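Side-chain contacts in histidinol dehydrogenase (Elizabethkingia anophelis NUHP1, PDB 6AN0), which probably catalyses the last step of histidine biosynthesis, the zinc- and NAD-dependent oxidation of L-histidinol through the aldehyde to L-histidine: residues Asn22-Pro27 against Ile321-Leu326; Pro253-Ala258 against Gly355-Glu360. One frame throughout, in Å; residues are numbered along the deposited sequence.

Contact 1 (Asn22-Pro27 against Ile321-Leu326); sequences NLIQRP and IAFSNL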
ATOM      1  N   ASN A  22      20.774 -15.553 -12.742  1.00 52.56           N
ATOM      2  CA  ASN A  22      21.727 -14.486 -13.022  1.00 51.70           C
ATOM      3  C   ASN A  22      21.222 -13.518 -14.084  1.00 48.85           C
ATOM      4  O   ASN A  22      21.504 -12.317 -14.006  1.00 46.54           O
ATOM      5  CB  ASN A  22      23.065 -15.089 -13.446  1.00 55.99           C
ATOM      6  CG  ASN A  22      23.667 -15.940 -12.362  1.00 61.31           C
ATOM      7  OD1 ASN A  22      24.013 -17.098 -12.582  1.00 71.77           O
ATOM      8  ND2 ASN A  22      23.768 -15.375 -11.164  1.00 53.17           N
ATOM      9  N   LEU A  23      20.465 -14.006 -15.063  1.00 47.59           N
ATOM     10  CA  LEU A  23      20.030 -13.145 -16.154  1.00 41.91           C
ATOM     11  C   LEU A  23      18.903 -12.194 -15.764  1.00 37.47           C
ATOM     12  O   LEU A  23      18.651 -11.236 -16.501  1.00 39.75           O
ATOM     13  CB  LEU A  23      19.608 -13.998 -17.350  1.00 42.66           C
ATOM     14  CG  LEU A  23      20.756 -14.804 -17.954  1.00 48.80           C
ATOM     15  CD1 LEU A  23      20.249 -15.722 -19.053  1.00 47.64           C
ATOM     16  CD2 LEU A  23      21.838 -13.871 -18.477  1.00 46.33           C
ATOM     17  N   ILE A  24      18.230 -12.412 -14.628  1.00 40.37           N
ATOM     18  CA  ILE A  24      17.167 -11.500 -14.202  1.00 41.85           C
ATOM     19  C   ILE A  24      17.684 -10.348 -13.350  1.00 37.79           C
ATOM     20  O   ILE A  24      16.894  -9.487 -12.942  1.00 37.23           O
ATOM     21  CB  ILE A  24      16.062 -12.252 -13.429  1.00 51.41           C
ATOM     22  CG1 ILE A  24      16.654 -13.015 -12.240  1.00 55.65           C
ATOM     23  CG2 ILE A  24      15.305 -13.196 -14.352  1.00 47.93           C
ATOM     24  CD1 ILE A  24      15.618 -13.773 -11.428  1.00 55.75           C
ATOM     25  N   GLN A  25      18.987 -10.295 -13.072  1.00 42.50           N
ATOM     26  CA  GLN A  25      19.521  -9.301 -12.148  1.00 36.43           C
ATOM     27  C   GLN A  25      19.560  -7.909 -12.771  1.00 37.91           C
ATOM     28  O   GLN A  25      20.056  -7.723 -13.888  1.00 36.83           O
ATOM     29  CB  GLN A  25      20.926  -9.706 -11.701  1.00 50.11           C
ATOM     30  CG  GLN A  25      20.966 -11.009 -10.941  1.00 61.19           C
ATOM     31  CD  GLN A  25      20.208 -10.933  -9.635  1.00 74.21           C
ATOM     32  OE1 GLN A  25      20.126  -9.873  -9.010  1.00 73.51           O
ATOM     33  NE2 GLN A  25      19.638 -12.058  -9.218  1.00 79.21           N
ATOM     34  N   ARG A  26      19.041  -6.925 -12.041  1.00 38.15           N
ATOM     35  CA  ARG A  26      19.269  -5.542 -12.407  1.00 36.28           C
ATOM     36  C   ARG A  26      20.727  -5.181 -12.126  1.00 40.14           C
ATOM     37  O   ARG A  26      21.425  -5.906 -11.411  1.00 36.41           O
ATOM     38  CB  ARG A  26      18.335  -4.615 -11.632  1.00 32.26           C
ATOM     39  CG  ARG A  26      16.949  -4.461 -12.252  1.00 40.96           C
ATOM     40  CD  ARG A  26      16.129  -5.727 -12.089  1.00 32.01           C
ATOM     41  NE  ARG A  26      14.722  -5.512 -12.424  1.00 30.98           N
ATOM     42  CZ  ARG A  26      13.793  -6.457 -12.346  1.00 33.71           C
ATOM     43  NH1 ARG A  26      14.137  -7.678 -11.954  1.00 32.34           N
ATOM     44  NH2 ARG A  26      12.527  -6.186 -12.667  1.00 31.02           N
ATOM     45  N   PRO A  27      21.221  -4.088 -12.711  1.00 37.03           N
ATOM     46  CA  PRO A  27      22.545  -3.597 -12.315  1.00 41.30           C
ATOM     47  C   PRO A  27      22.542  -3.213 -10.844  1.00 48.44           C
ATOM     48  O   PRO A  27      21.519  -2.801 -10.290  1.00 44.41           O
ATOM     49  CB  PRO A  27      22.769  -2.380 -13.224  1.00 36.40           C
ATOM     50  CG  PRO A  27      21.415  -2.040 -13.789  1.00 43.85           C
ATOM     51  CD  PRO A  27      20.649  -3.319 -13.832  1.00 40.76           C
ATOM     52  N   ILE A 321       7.498 -15.895 -21.393  1.00 28.07           N
ATOM     53  CA  ILE A 321       6.602 -15.421 -20.336  1.00 25.23           C
ATOM     54  C   ILE A 321       7.108 -15.869 -18.970  1.00 28.60           C
ATOM     55  O   ILE A 321       7.067 -15.107 -17.994  1.00 26.88           O
ATOM     56  CB  ILE A 321       5.166 -15.925 -20.588  1.00 30.87           C
ATOM     57  CG1 ILE A 321       4.604 -15.381 -21.912  1.00 30.56           C
ATOM     58  CG2 ILE A 321       4.250 -15.571 -19.413  1.00 31.42           C
ATOM     59  CD1 ILE A 321       4.128 -13.961 -21.835  1.00 45.27           C
ATOM     60  N   ALA A 322       7.572 -17.123 -18.872  1.00 27.97           N
ATOM     61  CA  ALA A 322       8.079 -17.623 -17.598  1.00 29.51           C
ATOM     62  C   ALA A 322       9.311 -16.844 -17.159  1.00 29.41           C
ATOM     63  O   ALA A 322       9.440 -16.490 -15.984  1.00 27.19           O
ATOM     64  CB  ALA A 322       8.384 -19.124 -17.693  1.00 30.92           C
ATOM     65  N   PHE A 323      10.220 -16.543 -18.091  1.00 28.13           N
ATOM     66  CA  PHE A 323      11.338 -15.657 -17.764  1.00 25.94           C
ATOM     67  C   PHE A 323      10.832 -14.294 -17.308  1.00 27.01           C
ATOM     68  O   PHE A 323      11.301 -13.745 -16.300  1.00 26.02           O
ATOM     69  CB  PHE A 323      12.272 -15.516 -18.966  1.00 25.29           C
ATOM     70  CG  PHE A 323      13.534 -14.744 -18.674  1.00 26.43           C
ATOM     71  CD1 PHE A 323      14.745 -15.406 -18.523  1.00 32.75           C
ATOM     72  CD2 PHE A 323      13.516 -13.355 -18.559  1.00 25.36           C
ATOM     73  CE1 PHE A 323      15.911 -14.700 -18.256  1.00 34.53           C
ATOM     74  CE2 PHE A 323      14.668 -12.646 -18.289  1.00 26.89           C
ATOM     75  CZ  PHE A 323      15.878 -13.324 -18.138  1.00 32.75           C
ATOM     76  N   SER A 324       9.865 -13.724 -18.042  1.00 23.69           N
ATOM     77  CA  SER A 324       9.360 -12.400 -17.686  1.00 25.19           C
ATOM     78  C   SER A 324       8.742 -12.400 -16.292  1.00 23.02           C
ATOM     79  O   SER A 324       8.901 -11.437 -15.530  1.00 23.63           O
ATOM     80  CB  SER A 324       8.332 -11.931 -18.724  1.00 21.63           C
ATOM     81  OG  SER A 324       7.877 -10.615 -18.432  1.00 22.23           O
ATOM     82  N   ASN A 325       8.032 -13.476 -15.941  1.00 20.65           N
ATOM     83  CA  ASN A 325       7.388 -13.547 -14.633  1.00 22.40           C
ATOM     84  C   ASN A 325       8.417 -13.624 -13.507  1.00 32.46           C
ATOM     85  O   ASN A 325       8.184 -13.093 -12.413  1.00 27.15           O
ATOM     86  CB  ASN A 325       6.429 -14.745 -14.580  1.00 23.74           C
ATOM     87  CG  ASN A 325       5.147 -14.524 -15.397  1.00 23.65           C
ATOM     88  OD1 ASN A 325       4.721 -13.388 -15.628  1.00 23.61           O
ATOM     89  ND2 ASN A 325       4.510 -15.623 -15.807  1.00 22.67           N
ATOM     90  N   LEU A 326       9.566 -14.250 -13.763  1.00 25.88           N
ATOM     91  CA  LEU A 326      10.656 -14.246 -12.790  1.00 25.96           C
ATOM     92  C   LEU A 326      11.321 -12.873 -12.695  1.00 28.24           C
ATOM     93  O   LEU A 326      11.756 -12.464 -11.611  1.00 27.05           O
ATOM     94  CB  LEU A 326      11.694 -15.311 -13.161  1.00 24.53           C
ATOM     95  CG  LEU A 326      11.247 -16.775 -13.093  1.00 30.82           C
ATOM     96  CD1 LEU A 326      12.381 -17.716 -13.490  1.00 41.70           C
ATOM     97  CD2 LEU A 326      10.738 -17.114 -11.715  1.00 39.12           C
TER

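Contact 2 (Pro253-Ala258 against Gly355-Glu360); sequences PEFVAA and GNFSCE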
ATOM      1  N   PRO A 253      11.138  -5.526 -36.203  1.00 29.57           N
ATOM      2  CA  PRO A 253      12.419  -5.186 -35.560  1.00 25.74           C
ATOM      3  C   PRO A 253      12.686  -3.691 -35.467  1.00 28.68           C
ATOM      4  O   PRO A 253      13.315  -3.251 -34.492  1.00 25.33           O
ATOM      5  CB  PRO A 253      13.450  -5.906 -36.443  1.00 28.39           C
ATOM      6  CG  PRO A 253      12.694  -7.078 -36.977  1.00 34.49           C
ATOM      7  CD  PRO A 253      11.297  -6.564 -37.232  1.00 28.23           C
ATOM      8  N   GLU A 254      12.233  -2.888 -36.439  1.00 28.39           N
ATOM      9  CA  GLU A 254      12.394  -1.441 -36.311  1.00 31.82           C
ATOM     10  C   GLU A 254      11.623  -0.909 -35.112  1.00 32.81           C
ATOM     11  O   GLU A 254      12.119  -0.041 -34.384  1.00 26.64           O
ATOM     12  CB  GLU A 254      11.939  -0.715 -37.577  1.00 30.04           C
ATOM     13  CG  GLU A 254      12.219   0.795 -37.501  1.00 30.94           C
ATOM     14  CD  GLU A 254      11.622   1.577 -38.652  1.00 42.38           C
ATOM     15  OE1 GLU A 254      10.511   1.230 -39.109  1.00 45.64           O
ATOM     16  OE2 GLU A 254      12.267   2.544 -39.095  1.00 39.95           O
ATOM     17  N   PHE A 255      10.400  -1.411 -34.901  1.00 28.38           N
ATOM     18  CA  PHE A 255       9.595  -0.968 -33.762  1.00 24.85           C
ATOM     19  C   PHE A 255      10.230  -1.404 -32.447  1.00 27.11           C
ATOM     20  O   PHE A 255      10.311  -0.623 -31.491  1.00 22.98           O
ATOM     21  CB  PHE A 255       8.171  -1.534 -33.836  1.00 21.13           C
ATOM     22  CG  PHE A 255       7.340  -1.042 -34.992  1.00 24.12           C
ATOM     23  CD1 PHE A 255       7.851  -0.196 -35.965  1.00 23.99           C
ATOM     24  CD2 PHE A 255       6.010  -1.455 -35.100  1.00 24.38           C
ATOM     25  CE1 PHE A 255       7.062   0.225 -37.011  1.00 28.34           C
ATOM     26  CE2 PHE A 255       5.218  -1.038 -36.148  1.00 27.97           C
ATOM     27  CZ  PHE A 255       5.744  -0.199 -37.112  1.00 34.75           C
ATOM     28  N   VAL A 256      10.663  -2.667 -32.375  1.00 24.31           N
ATOM     29  CA  VAL A 256      11.229  -3.193 -31.135  1.00 25.92           C
ATOM     30  C   VAL A 256      12.493  -2.425 -30.753  1.00 23.49           C
ATOM     31  O   VAL A 256      12.681  -2.051 -29.589  1.00 24.52           O
ATOM     32  CB  VAL A 256      11.499  -4.706 -31.270  1.00 25.12           C
ATOM     33  CG1 VAL A 256      12.298  -5.218 -30.076  1.00 20.80           C
ATOM     34  CG2 VAL A 256      10.177  -5.480 -31.394  1.00 27.05           C
ATOM     35  N   ALA A 257      13.374  -2.179 -31.723  1.00 23.98           N
ATOM     36  CA  ALA A 257      14.577  -1.400 -31.433  1.00 22.92           C
ATOM     37  C   ALA A 257      14.233  -0.013 -30.898  1.00 23.95           C
ATOM     38  O   ALA A 257      14.847   0.463 -29.930  1.00 26.36           O
ATOM     39  CB  ALA A 257      15.434  -1.285 -32.690  1.00 24.72           C
ATOM     40  N   ALA A 258      13.251   0.653 -31.513  1.00 27.36           N
ATOM     41  CA  ALA A 258      12.851   1.980 -31.048  1.00 21.21           C
ATOM     42  C   ALA A 258      12.294   1.931 -29.628  1.00 25.20           C
ATOM     43  O   ALA A 258      12.555   2.834 -28.819  1.00 24.11           O
ATOM     44  CB  ALA A 258      11.826   2.583 -32.012  1.00 20.95           C
ATOM     45  N   GLY A 355       0.782  -5.983 -28.732  1.00 21.01           N
ATOM     46  CA  GLY A 355       0.834  -5.929 -30.180  1.00 21.95           C
ATOM     47  C   GLY A 355       1.768  -4.835 -30.678  1.00 22.37           C
ATOM     48  O   GLY A 355       2.288  -4.023 -29.921  1.00 26.13           O
ATOM     49  N   ASN A 356       1.947  -4.798 -32.005  1.00 23.91           N
ATOM     50  CA  ASN A 356       3.013  -3.986 -32.591  1.00 22.95           C
ATOM     51  C   ASN A 356       2.762  -2.482 -32.509  1.00 27.79           C
ATOM     52  O   ASN A 356       3.700  -1.704 -32.695  1.00 24.94           O
ATOM     53  CB  ASN A 356       3.234  -4.380 -34.059  1.00 24.13           C
ATOM     54  CG  ASN A 356       3.952  -5.712 -34.203  1.00 24.68           C
ATOM     55  OD1 ASN A 356       4.473  -6.254 -33.225  1.00 29.76           O
ATOM     56  ND2 ASN A 356       3.994  -6.240 -35.425  1.00 25.76           N
ATOM     57  N   PHE A 357       1.532  -2.034 -32.276  1.00 27.95           N
ATOM     58  CA  PHE A 357       1.281  -0.601 -32.283  1.00 22.44           C
ATOM     59  C   PHE A 357       1.108  -0.024 -30.882  1.00 26.47           C
ATOM     60  O   PHE A 357       0.807   1.164 -30.745  1.00 27.56           O
ATOM     61  CB  PHE A 357       0.085  -0.299 -33.194  1.00 28.69           C
ATOM     62  CG  PHE A 357       0.373  -0.639 -34.632  1.00 30.04           C
ATOM     63  CD1 PHE A 357       1.122   0.224 -35.416  1.00 32.52           C
ATOM     64  CD2 PHE A 357      -0.015  -1.857 -35.164  1.00 38.61           C
ATOM     65  CE1 PHE A 357       1.437  -0.096 -36.727  1.00 32.80           C
ATOM     66  CE2 PHE A 357       0.300  -2.185 -36.475  1.00 42.18           C
ATOM     67  CZ  PHE A 357       1.024  -1.302 -37.253  1.00 44.21           C
ATOM     68  N   SER A 358       1.337  -0.828 -29.842  1.00 24.52           N
ATOM     69  CA  SER A 358       1.275  -0.373 -28.457  1.00 20.90           C
ATOM     70  C   SER A 358       2.704  -0.046 -28.018  1.00 23.82           C
ATOM     71  O   SER A 358       3.412  -0.896 -27.490  1.00 25.19           O
ATOM     72  CB  SER A 358       0.656  -1.443 -27.558  1.00 20.58           C
ATOM     73  OG  SER A 358      -0.658  -1.804 -27.970  1.00 23.26           O
ATOM     74  N   CYS A 359       3.144   1.183 -28.247  1.00 26.01           N
ATOM     75  CA  CYS A 359       4.487   1.525 -27.800  1.00 28.24           C
ATOM     76  C   CYS A 359       4.456   2.029 -26.359  1.00 23.36           C
ATOM     77  O   CYS A 359       3.431   2.486 -25.848  1.00 29.03           O
ATOM     78  CB  CYS A 359       5.143   2.560 -28.723  1.00 33.69           C
ATOM     79  SG  CYS A 359       4.256   4.123 -28.900  1.00 36.56           S
ATOM     80  N   GLU A 360       5.603   1.916 -25.688  1.00 28.51           N
ATOM     81  CA  GLU A 360       5.651   2.351 -24.299  1.00 27.30           C
ATOM     82  C   GLU A 360       5.475   3.859 -24.182  1.00 27.91           C
ATOM     83  O   GLU A 360       4.893   4.335 -23.201  1.00 26.98           O
ATOM     84  CB  GLU A 360       6.966   1.913 -23.645  1.00 29.25           C
ATOM     85  CG  GLU A 360       7.055   2.274 -22.155  1.00 27.32           C
ATOM     86  CD  GLU A 360       8.414   1.934 -21.557  1.00 45.94           C
ATOM     87  OE1 GLU A 360       9.041   0.966 -22.027  1.00 51.79           O
ATOM     88  OE2 GLU A 360       8.861   2.633 -20.622  1.00 47.96           O
TER

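Contact 1 (Asn22-Pro27 against Ile321-Leu326)
Helix 317-327 packs against one face of the six-stranded parallel sheet, and from it Phe323 reaches the end of the short helix 20-23, meeting Leu23, its last residue, and Ile24 just beyond. The ring is carried out there by a first torsion that sets CG anti to the backbone N (chi1 -174°), which puts the CZ end of the ring foremost. Ile24 lays its CG2 methyl over one face of the ring in a CH-pi contact, 4.2 Å from the centroid and 25° off the ring normal. The methyl sits toward the rim, and its nearest ring atom is CZ, 3.8 Å from Ile24 CG2. Leu23 takes the edge instead: its CB lies in the ring plane, 3.9 Å from Phe323 CE1, while its carbonyl O is 3.8 Å from Phe323 CZ. Beneath these residues run two neighbouring strands of the parallel sheet, and Phe323 also touches Leu275 on strand 271-276 and Ile312 on strand 310-313, with Trp20 meeting its ring edge-to-face. The contact therefore joins a connecting helix of an alpha/beta fold to the N-terminal segment that follows edge strand 10-13. Further along, the other branch of Ile24 extends over the helix's last turn, where CD1 comes within 4.1 Å of Leu326 O, a carbonyl that accepts a hydrogen bond from Arg380 NH2.

Contact 2 (Pro253-Ala258 against Gly355-Glu360)
Phe255, in the first turn of helix 253-264, points its ring across to the loop after strand 351-354 and meets Asn356 and Phe357 there. Its CG stands anti to the carbonyl carbon, beside the backbone N. The second torsion is the unusual one: at chi2 4°, far from the common perpendicular setting, it turns the CD2 and CE2 side of the ring to the loop, and these two atoms do all the touching. The closest approach is to a backbone oxygen: Phe255 CD2 lies 3.3 Å from Asn356 O, at an oblique angle to the ring. That oxygen also accepts a hydrogen bond from Arg430 NE of the second subunit. The Asn356 side chain contributes its CB, 4.2 Å from Phe255 CD2, and carries its amide plane almost perpendicular to the ring, 88° apart. Its ND2 binds the carbonyl of Thr250, just ahead of the helix, which fixes the rotation of the amide.

Phe357 shares the first torsion of Phe255, but its CB is directed away from the helix; the ring still brings CE1 back to 3.9 Å from Phe255 CE2. The two rings form an offset edge-to-face pair, the edge of Phe255 toward the face of Phe357, with centroids 5.8 Å apart and planes at 65°. Val399 of the second subunit packs on Phe357, and Arg430 of that subunit on Phe255, so the aromatic pair belongs to the dimer interface. Asn356 and Phe357 are the central residues of a type I beta turn from Gly355 to Ser358, which ties outermost strand 351-354 to the start of helix 253-264, the beta-alpha-beta crossover between strands 242-247 and 271-276.

In the fold
Contact 1 and contact 2 lie against the same parallel six-stranded sheet, with their centres 21 Å apart and their nearest atoms about 11 Å apart. Along the chain their segments alternate: 22-27, then 253-258, 321-326 and 355-360. Contact 1 follows outermost strand 10-13; contact 2 lies by the other outermost strand, 351-354. Helix 317-327 meets Leu244 and Ile246 of strand 242-247, helix 253-264 meets Val245, so the helices probably cover opposite faces. Contact 1 is made within the subunit, whereas contact 2 also meets the second subunit. Helix 253-264 later carries Gln263, a probable zinc ligand, and loop 355-360 runs into helix 360-365, which holds zinc ligand Asp364.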